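Local coordinates for hypothetical protein TM1553 (Thermotoga maritima, PDB 1VRM), which belongs to the ApbE family and probably acts, like its relatives, as a flavin transferase that moves FMN from FAD onto target proteins, at residues 76-81 with 142-147; 111-116 with 128-133; 303-308 with 313-318. One frame throughout, in Å; residues are numbered along the deposited sequence.

Interaction 1: 76-81 with 142-147; sequences NEWVEV and NVLFDD
Leu144 is the first residue of 142-147 to meet Trp78. Its CB lies 3.7 Å from Trp78 CH2, and the two side chains pass at a slant. Trp78 CG is turned opposite its own carbonyl carbon (chi1 -73°), and the six-membered ring of the indole reaches the 143-146 strand. Phe145 takes part mainly through its backbone. Its C atom is 3.9 Å from Trp78 CZ3. The Phe145 ring leaves from the other side of the strand and packs on Ile89, Lys90 and Cys93 of helix 83-98. Asp146 returns to the indole side. Its CB sits 3.8 Å from Trp78 CZ3, and its carboxylate plane stands nearly perpendicular to the ring, at 89°. The charged end of Asp146 is engaged elsewhere: OD2 forms a salt bridge with Arg151 and accepts a hydrogen bond from Asn149.

Strands 79-80 and 143-146 are the two outer strands of a small antiparallel sheet. Strand 151-154 runs between them and is hydrogen-bonded to both. Trp78 therefore spans this middle strand, touching Arg151 and Met153 on the way. No hydrogen bond joins 76-81 to 142-147 directly. The sheet is held by the bonds to its middle strand. The indole adds a modest bridge, resting on methylene and backbone carbon while the Asp146 carboxylate is engaged by Arg151.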
# COMPACT_ATOMS: atom_id res chain seq x y z
N ASN A 76 10.64 2.26 23.84
CA ASN A 76 11.81 2.07 24.70
C ASN A 76 11.69 0.76 25.48
O ASN A 76 11.95 0.68 26.70
CB ASN A 76 12.02 3.27 25.61
CG ASN A 76 12.11 4.54 24.82
OD1 ASN A 76 12.75 4.53 23.75
ND2 ASN A 76 11.56 5.63 25.34
N GLU A 77 11.31 -0.29 24.73
CA GLU A 77 11.17 -1.64 25.28
C GLU A 77 11.37 -2.62 24.14
O GLU A 77 10.94 -2.37 23.01
CB GLU A 77 9.76 -1.78 25.85
CG GLU A 77 9.57 -3.10 26.52
CD GLU A 77 8.30 -3.18 27.34
OE1 GLU A 77 7.62 -2.15 27.60
OE2 GLU A 77 7.96 -4.32 27.75
N TRP A 78 12.09 -3.70 24.42
CA TRP A 78 12.25 -4.77 23.42
C TRP A 78 11.01 -5.64 23.45
O TRP A 78 10.71 -6.32 24.46
CB TRP A 78 13.53 -5.58 23.62
CG TRP A 78 14.75 -4.85 23.25
CD1 TRP A 78 15.56 -4.17 24.07
CD2 TRP A 78 15.26 -4.68 21.94
NE1 TRP A 78 16.58 -3.59 23.38
CE2 TRP A 78 16.40 -3.86 22.05
CE3 TRP A 78 14.85 -5.10 20.68
CZ2 TRP A 78 17.17 -3.52 20.95
CZ3 TRP A 78 15.61 -4.72 19.59
CH2 TRP A 78 16.77 -3.98 19.75
N VAL A 79 10.25 -5.58 22.37
CA VAL A 79 8.95 -6.23 22.30
C VAL A 79 9.01 -7.53 21.48
O VAL A 79 9.38 -7.51 20.32
CB VAL A 79 7.86 -5.27 21.64
CG1 VAL A 79 6.50 -5.93 21.57
CG2 VAL A 79 7.72 -3.97 22.42
N GLU A 80 8.66 -8.64 22.12
CA GLU A 80 8.61 -9.93 21.43
C GLU A 80 7.44 -9.94 20.48
O GLU A 80 6.32 -9.54 20.82
CB GLU A 80 8.48 -11.07 22.41
CG GLU A 80 9.74 -11.25 23.21
CD GLU A 80 9.57 -12.16 24.44
OE1 GLU A 80 8.65 -13.02 24.44
OE2 GLU A 80 10.38 -12.01 25.39
N VAL A 81 7.73 -10.34 19.25
CA VAL A 81 6.69 -10.49 18.24
C VAL A 81 6.79 -11.84 17.52
O VAL A 81 7.82 -12.54 17.59
CB VAL A 81 6.74 -9.34 17.21
CG1 VAL A 81 6.60 -7.97 17.93
CG2 VAL A 81 8.01 -9.39 16.39
N ASN A 142 14.93 4.29 13.27
CA ASN A 142 14.55 4.23 14.68
C ASN A 142 13.88 2.92 15.05
O ASN A 142 13.51 2.72 16.20
CB ASN A 142 13.66 5.41 15.03
CG ASN A 142 14.39 6.70 14.96
OD1 ASN A 142 15.36 6.94 15.72
ND2 ASN A 142 13.98 7.57 14.03
N VAL A 143 13.64 2.05 14.08
CA VAL A 143 13.12 0.71 14.38
C VAL A 143 14.29 -0.26 14.45
O VAL A 143 14.99 -0.45 13.44
CB VAL A 143 12.17 0.22 13.30
CG1 VAL A 143 11.51 -1.12 13.72
CG2 VAL A 143 11.12 1.31 13.02
N LEU A 144 14.48 -0.85 15.62
CA LEU A 144 15.62 -1.76 15.88
C LEU A 144 15.11 -3.18 15.98
O LEU A 144 13.98 -3.42 16.44
CB LEU A 144 16.31 -1.39 17.18
CG LEU A 144 16.67 0.09 17.33
CD1 LEU A 144 17.45 0.33 18.62
CD2 LEU A 144 17.43 0.60 16.13
N PHE A 145 15.96 -4.11 15.53
CA PHE A 145 15.62 -5.52 15.42
C PHE A 145 16.57 -6.38 16.22
O PHE A 145 17.77 -6.14 16.20
CB PHE A 145 15.68 -5.94 13.96
CG PHE A 145 14.69 -5.24 13.10
CD1 PHE A 145 13.40 -5.69 13.05
CD2 PHE A 145 15.02 -4.12 12.36
CE1 PHE A 145 12.44 -5.04 12.27
CE2 PHE A 145 14.08 -3.46 11.55
CZ PHE A 145 12.78 -3.91 11.54
N ASP A 146 16.01 -7.39 16.87
CA ASP A 146 16.74 -8.46 17.54
C ASP A 146 16.35 -9.78 16.85
O ASP A 146 15.38 -10.44 17.24
CB ASP A 146 16.35 -8.44 19.01
CG ASP A 146 16.96 -9.57 19.82
OD1 ASP A 146 17.70 -10.40 19.26
OD2 ASP A 146 16.66 -9.60 21.04
N ASP A 147 17.15 -10.18 15.85
CA ASP A 147 16.89 -11.45 15.16
C ASP A 147 17.04 -12.69 16.06
O ASP A 147 16.29 -13.64 15.91
CB ASP A 147 17.82 -11.65 13.95
CG ASP A 147 17.68 -10.58 12.89
OD1 ASP A 147 16.61 -9.93 12.76
OD2 ASP A 147 18.69 -10.37 12.17

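Interaction 2: 111-116 with 128-133; sequences LELWGF and REEIEE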
# COMPACT_ATOMS: atom_id res chain seq x y z
N LEU A 111 1.13 10.96 11.09
CA LEU A 111 -0.29 10.63 10.74
C LEU A 111 -1.17 10.95 11.95
O LEU A 111 -2.24 11.50 11.83
CB LEU A 111 -0.44 9.19 10.30
CG LEU A 111 0.25 8.93 8.97
CD1 LEU A 111 0.30 7.46 8.72
CD2 LEU A 111 -0.46 9.61 7.84
N GLU A 112 -0.66 10.65 13.14
CA GLU A 112 -1.43 10.87 14.36
C GLU A 112 -1.64 12.40 14.59
O GLU A 112 -2.73 12.91 14.90
CB GLU A 112 -0.64 10.18 15.47
CG GLU A 112 -1.26 10.00 16.73
CD GLU A 112 -0.26 9.37 17.70
OE1 GLU A 112 0.83 9.93 17.90
OE2 GLU A 112 -0.59 8.32 18.25
N LEU A 113 -0.60 13.17 14.31
CA LEU A 113 -0.65 14.60 14.46
C LEU A 113 -1.64 15.25 13.52
O LEU A 113 -2.40 16.11 13.91
CB LEU A 113 0.75 15.15 14.20
CG LEU A 113 1.08 16.58 14.60
CD1 LEU A 113 1.15 16.68 16.14
CD2 LEU A 113 2.37 17.01 13.89
N TRP A 114 -1.64 14.80 12.27
CA TRP A 114 -2.56 15.31 11.25
C TRP A 114 -4.01 14.81 11.45
O TRP A 114 -4.95 15.33 10.85
CB TRP A 114 -2.06 14.85 9.86
CG TRP A 114 -1.00 15.66 9.30
CD1 TRP A 114 0.34 15.47 9.45
CD2 TRP A 114 -1.16 16.80 8.45
NE1 TRP A 114 1.04 16.45 8.77
CE2 TRP A 114 0.13 17.27 8.13
CE3 TRP A 114 -2.29 17.49 7.96
CZ2 TRP A 114 0.32 18.40 7.34
CZ3 TRP A 114 -2.10 18.56 7.16
CH2 TRP A 114 -0.81 19.04 6.88
N GLY A 115 -4.18 13.78 12.25
CA GLY A 115 -5.52 13.22 12.53
C GLY A 115 -5.95 12.04 11.66
O GLY A 115 -7.09 11.57 11.76
N PHE A 116 -5.06 11.55 10.82
CA PHE A 116 -5.38 10.45 9.90
C PHE A 116 -5.68 9.13 10.63
O PHE A 116 -6.39 8.30 10.11
CB PHE A 116 -4.36 10.29 8.81
CG PHE A 116 -4.41 11.38 7.80
CD1 PHE A 116 -5.50 11.48 6.93
CD2 PHE A 116 -3.38 12.29 7.68
CE1 PHE A 116 -5.53 12.47 6.01
CE2 PHE A 116 -3.43 13.27 6.76
CZ PHE A 116 -4.50 13.38 5.93
N ARG A 128 3.63 24.51 11.65
CA ARG A 128 4.99 24.23 11.22
C ARG A 128 5.85 23.75 12.39
O ARG A 128 6.64 22.80 12.29
CB ARG A 128 5.65 25.47 10.61
CG ARG A 128 6.98 25.14 9.99
CD ARG A 128 7.62 26.35 9.34
NE ARG A 128 9.00 26.08 8.91
N GLU A 129 5.74 24.45 13.50
CA GLU A 129 6.49 24.08 14.69
C GLU A 129 6.16 22.65 15.16
O GLU A 129 7.07 21.88 15.51
CB GLU A 129 6.25 25.13 15.77
CG GLU A 129 6.85 24.87 17.05
CD GLU A 129 6.94 26.14 17.92
OE1 GLU A 129 6.25 27.15 17.64
OE2 GLU A 129 7.72 26.11 18.87
N GLU A 130 4.89 22.26 15.12
CA GLU A 130 4.47 20.91 15.54
C GLU A 130 5.04 19.86 14.60
O GLU A 130 5.48 18.82 15.02
CB GLU A 130 2.95 20.79 15.52
CG GLU A 130 2.21 21.46 16.68
CD GLU A 130 0.74 21.10 16.57
OE1 GLU A 130 0.03 21.80 15.78
OE2 GLU A 130 0.36 20.06 17.17
N ILE A 131 5.03 20.17 13.31
CA ILE A 131 5.50 19.23 12.30
C ILE A 131 7.01 19.05 12.42
O ILE A 131 7.53 17.93 12.33
CB ILE A 131 5.09 19.66 10.88
CG1 ILE A 131 3.60 19.48 10.71
CG2 ILE A 131 5.88 18.89 9.83
CD1 ILE A 131 2.99 20.29 9.67
N GLU A 132 7.73 20.16 12.62
CA GLU A 132 9.18 20.08 12.80
C GLU A 132 9.57 19.24 14.00
O GLU A 132 10.47 18.44 13.91
CB GLU A 132 9.81 21.44 12.93
CG GLU A 132 9.82 22.25 11.64
N GLU A 133 8.80 19.34 15.07
CA GLU A 133 9.07 18.50 16.22
C GLU A 133 8.74 17.05 15.90
O GLU A 133 9.49 16.15 16.26
CB GLU A 133 8.27 18.98 17.42
CG GLU A 133 8.38 18.04 18.63
CD GLU A 133 9.77 17.94 19.23
OE1 GLU A 133 10.56 18.90 19.12
OE2 GLU A 133 10.10 16.85 19.76
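Leu113 and Ile131 are the nearest CA pair of 111-116 and 128-133, 8.0 Å apart, and helix 108-114 then closes in a Schellman motif, where Gly115 takes a positive phi of 95°. Phe116 N and Gly115 N bond back to Leu111 O and Glu112 O.

Leu113 carries much of the contact. Its CG stands opposite the backbone N (chi1 -166°), and both methyls face helix 128-135. CD1 lies 3.6 Å from Glu130 OE2. CD2 lies 3.8 Å from Glu130 O and also meets the Ile131 side chain, 4.2 Å from its CG1. Trp114 adds its six-membered ring, with CZ2 placed 4.0 Å from Ile131 CD1. Its NE1 bonds to Gly256 O, which helps fix the turn of the indole.

Glu130 OE2 forms a salt bridge with Arg124, in the loop between the helices. Its OE1 accepts a bond from Ser127 N, just before the helix. The carboxylate therefore has polar partners of its own beside the leucine methyl. No hydrogen bond crosses between the segments. Packing of methyls and ring on Ile131, and of methyls on Glu130 oxygens, joins the helices directly, while the Glu130 carboxylate and Trp114 NE1 find polar partners in the surrounding loops.

Interaction 3: 303-308 with 313-318; sequences HLLIVL and IERSET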
# COMPACT_ATOMS: atom_id res chain seq x y z
N HIS A 303 7.07 -0.78 -12.87
CA HIS A 303 6.76 -0.26 -14.16
C HIS A 303 5.61 0.68 -14.00
O HIS A 303 4.53 0.26 -13.55
CB HIS A 303 6.47 -1.44 -15.08
CG HIS A 303 7.61 -2.41 -15.04
ND1 HIS A 303 8.86 -2.10 -15.54
CD2 HIS A 303 7.76 -3.57 -14.35
CE1 HIS A 303 9.71 -3.06 -15.21
NE2 HIS A 303 9.07 -3.96 -14.49
N LEU A 304 5.79 1.94 -14.38
CA LEU A 304 4.89 2.95 -13.85
C LEU A 304 4.28 3.96 -14.78
O LEU A 304 4.80 4.25 -15.87
CB LEU A 304 5.54 3.69 -12.74
CG LEU A 304 6.57 4.74 -13.05
CD1 LEU A 304 6.97 5.45 -11.76
CD2 LEU A 304 7.79 4.13 -13.75
N LEU A 305 3.18 4.51 -14.31
CA LEU A 305 2.48 5.61 -14.95
C LEU A 305 2.21 6.65 -13.87
O LEU A 305 1.63 6.30 -12.83
CB LEU A 305 1.16 5.14 -15.53
CG LEU A 305 0.26 6.18 -16.22
CD1 LEU A 305 -0.68 5.54 -17.16
CD2 LEU A 305 -0.56 6.95 -15.20
N ILE A 306 2.60 7.89 -14.11
CA ILE A 306 2.39 8.99 -13.18
C ILE A 306 1.42 9.99 -13.80
O ILE A 306 1.57 10.36 -14.95
CB ILE A 306 3.71 9.75 -12.90
CG1 ILE A 306 4.79 8.81 -12.37
CG2 ILE A 306 3.47 10.92 -11.97
CD1 ILE A 306 6.13 9.39 -12.34
N VAL A 307 0.43 10.44 -13.03
CA VAL A 307 -0.40 11.56 -13.44
C VAL A 307 0.06 12.73 -12.58
O VAL A 307 -0.13 12.73 -11.36
CB VAL A 307 -1.88 11.31 -13.18
CG1 VAL A 307 -2.69 12.57 -13.66
CG2 VAL A 307 -2.35 10.03 -13.87
N LEU A 308 0.70 13.69 -13.21
CA LEU A 308 1.21 14.84 -12.52
C LEU A 308 0.05 15.81 -12.19
O LEU A 308 -1.01 15.72 -12.79
CB LEU A 308 2.23 15.54 -13.38
CG LEU A 308 3.46 14.72 -13.69
CD1 LEU A 308 4.21 15.42 -14.83
CD2 LEU A 308 4.29 14.53 -12.43
N ILE A 313 0.24 12.92 -18.16
CA ILE A 313 0.54 11.52 -17.91
C ILE A 313 1.94 11.20 -18.42
O ILE A 313 2.25 11.44 -19.59
CB ILE A 313 -0.48 10.60 -18.62
CG1 ILE A 313 -1.86 10.84 -18.02
CG2 ILE A 313 -0.10 9.13 -18.51
CD1 ILE A 313 -2.98 10.30 -18.84
N GLU A 314 2.78 10.65 -17.56
CA GLU A 314 4.11 10.21 -17.92
C GLU A 314 4.24 8.74 -17.56
O GLU A 314 3.92 8.35 -16.46
CB GLU A 314 5.13 11.01 -17.18
CG GLU A 314 5.03 12.49 -17.45
CD GLU A 314 5.31 12.89 -18.89
OE1 GLU A 314 5.82 12.07 -19.69
OE2 GLU A 314 5.04 14.07 -19.19
N ARG A 315 4.72 7.94 -18.48
CA ARG A 315 4.91 6.55 -18.12
C ARG A 315 6.17 5.98 -18.70
O ARG A 315 6.75 6.51 -19.66
CB ARG A 315 3.71 5.76 -18.50
CG ARG A 315 3.51 5.64 -19.92
CD ARG A 315 2.04 5.99 -20.26
NE ARG A 315 1.63 5.36 -21.50
CZ ARG A 315 1.69 5.90 -22.72
NH1 ARG A 315 1.27 5.19 -23.77
NH2 ARG A 315 2.19 7.10 -22.95
N SER A 316 6.66 4.94 -18.06
CA SER A 316 7.85 4.26 -18.56
C SER A 316 7.56 3.49 -19.81
O SER A 316 6.47 3.08 -20.05
CB SER A 316 8.48 3.36 -17.53
OG SER A 316 7.59 2.32 -17.16
N GLU A 317 8.60 3.26 -20.62
CA GLU A 317 8.42 2.42 -21.79
C GLU A 317 7.97 1.00 -21.39
O GLU A 317 7.23 0.33 -22.09
CB GLU A 317 9.72 2.38 -22.60
CG GLU A 317 10.07 3.70 -23.22
CD GLU A 317 9.03 4.20 -24.21
OE1 GLU A 317 8.44 3.37 -24.96
OE2 GLU A 317 8.79 5.42 -24.22
N THR A 318 8.44 0.53 -20.24
CA THR A 318 8.05 -0.79 -19.75
C THR A 318 6.53 -0.82 -19.46
O THR A 318 5.88 -1.82 -19.69
CB THR A 318 8.86 -1.23 -18.49
OG1 THR A 318 8.87 -0.23 -17.46
CG2 THR A 318 10.28 -1.60 -18.91
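Ile306 and Glu314 form the hydrogen-bonded pair at the heart of this antiparallel hairpin. Ile306 N reaches Glu314 O at 2.7 Å in an almost straight bond (177°), and Glu314 N returns one to Ile306 O at 2.9 Å. Ser316 N to Leu304 O extends the ladder.

The tight part lies on the face of Leu305, Val307, Ile313 and Arg315. Ile313 CG2 fits against Leu305 CG at 3.8 Å, Arg315 CB lies against Leu305, and strand 219-225 packs there too.

The looser part is at the charged ends. The Arg315 guanidinium leads off to a salt bridge with Glu323. On the other face Glu314 meets Leu308 CD1 through its CG, at 4.0 Å, rather than its carboxylate.

A close polar network marks the start of strand 303-308. His303 ND1 and Thr318 OG1 share a 2.7 Å hydrogen bond, with the hydroxyl at the ring edge and in its plane. Thr318 OG1 also bonds to Ser316 OG, which makes a weak bond with Leu304 N. A leucine in place of His303 would probably leave the Thr318 hydroxyl without its ring partner and freer to turn, with Ser316 OG remaining. Backbone bonds and apolar packing thus hold the strands, and a chain of hydroxyls ties the following helical turn to them.

How the interactions relate
Interactions 1 and 2 belong to one region of the chain. The 111-116 and 128-133 segments fall between the two segments of interaction 1, and helix 128-135 leads on to strand 143-146. They still do not touch: their centres are 25 Å apart and their nearest atoms about 10 Å. Interaction 3 comes later in sequence, at the edge of the large antiparallel sheet. Its centre is 38 Å from that of interaction 1, across the middle of the chain, and 31 Å from that of interaction 2. Two are side-chain packing without direct hydrogen bonds; the third is a bonded hairpin. None can be tied to a flavin or metal site from its geometry.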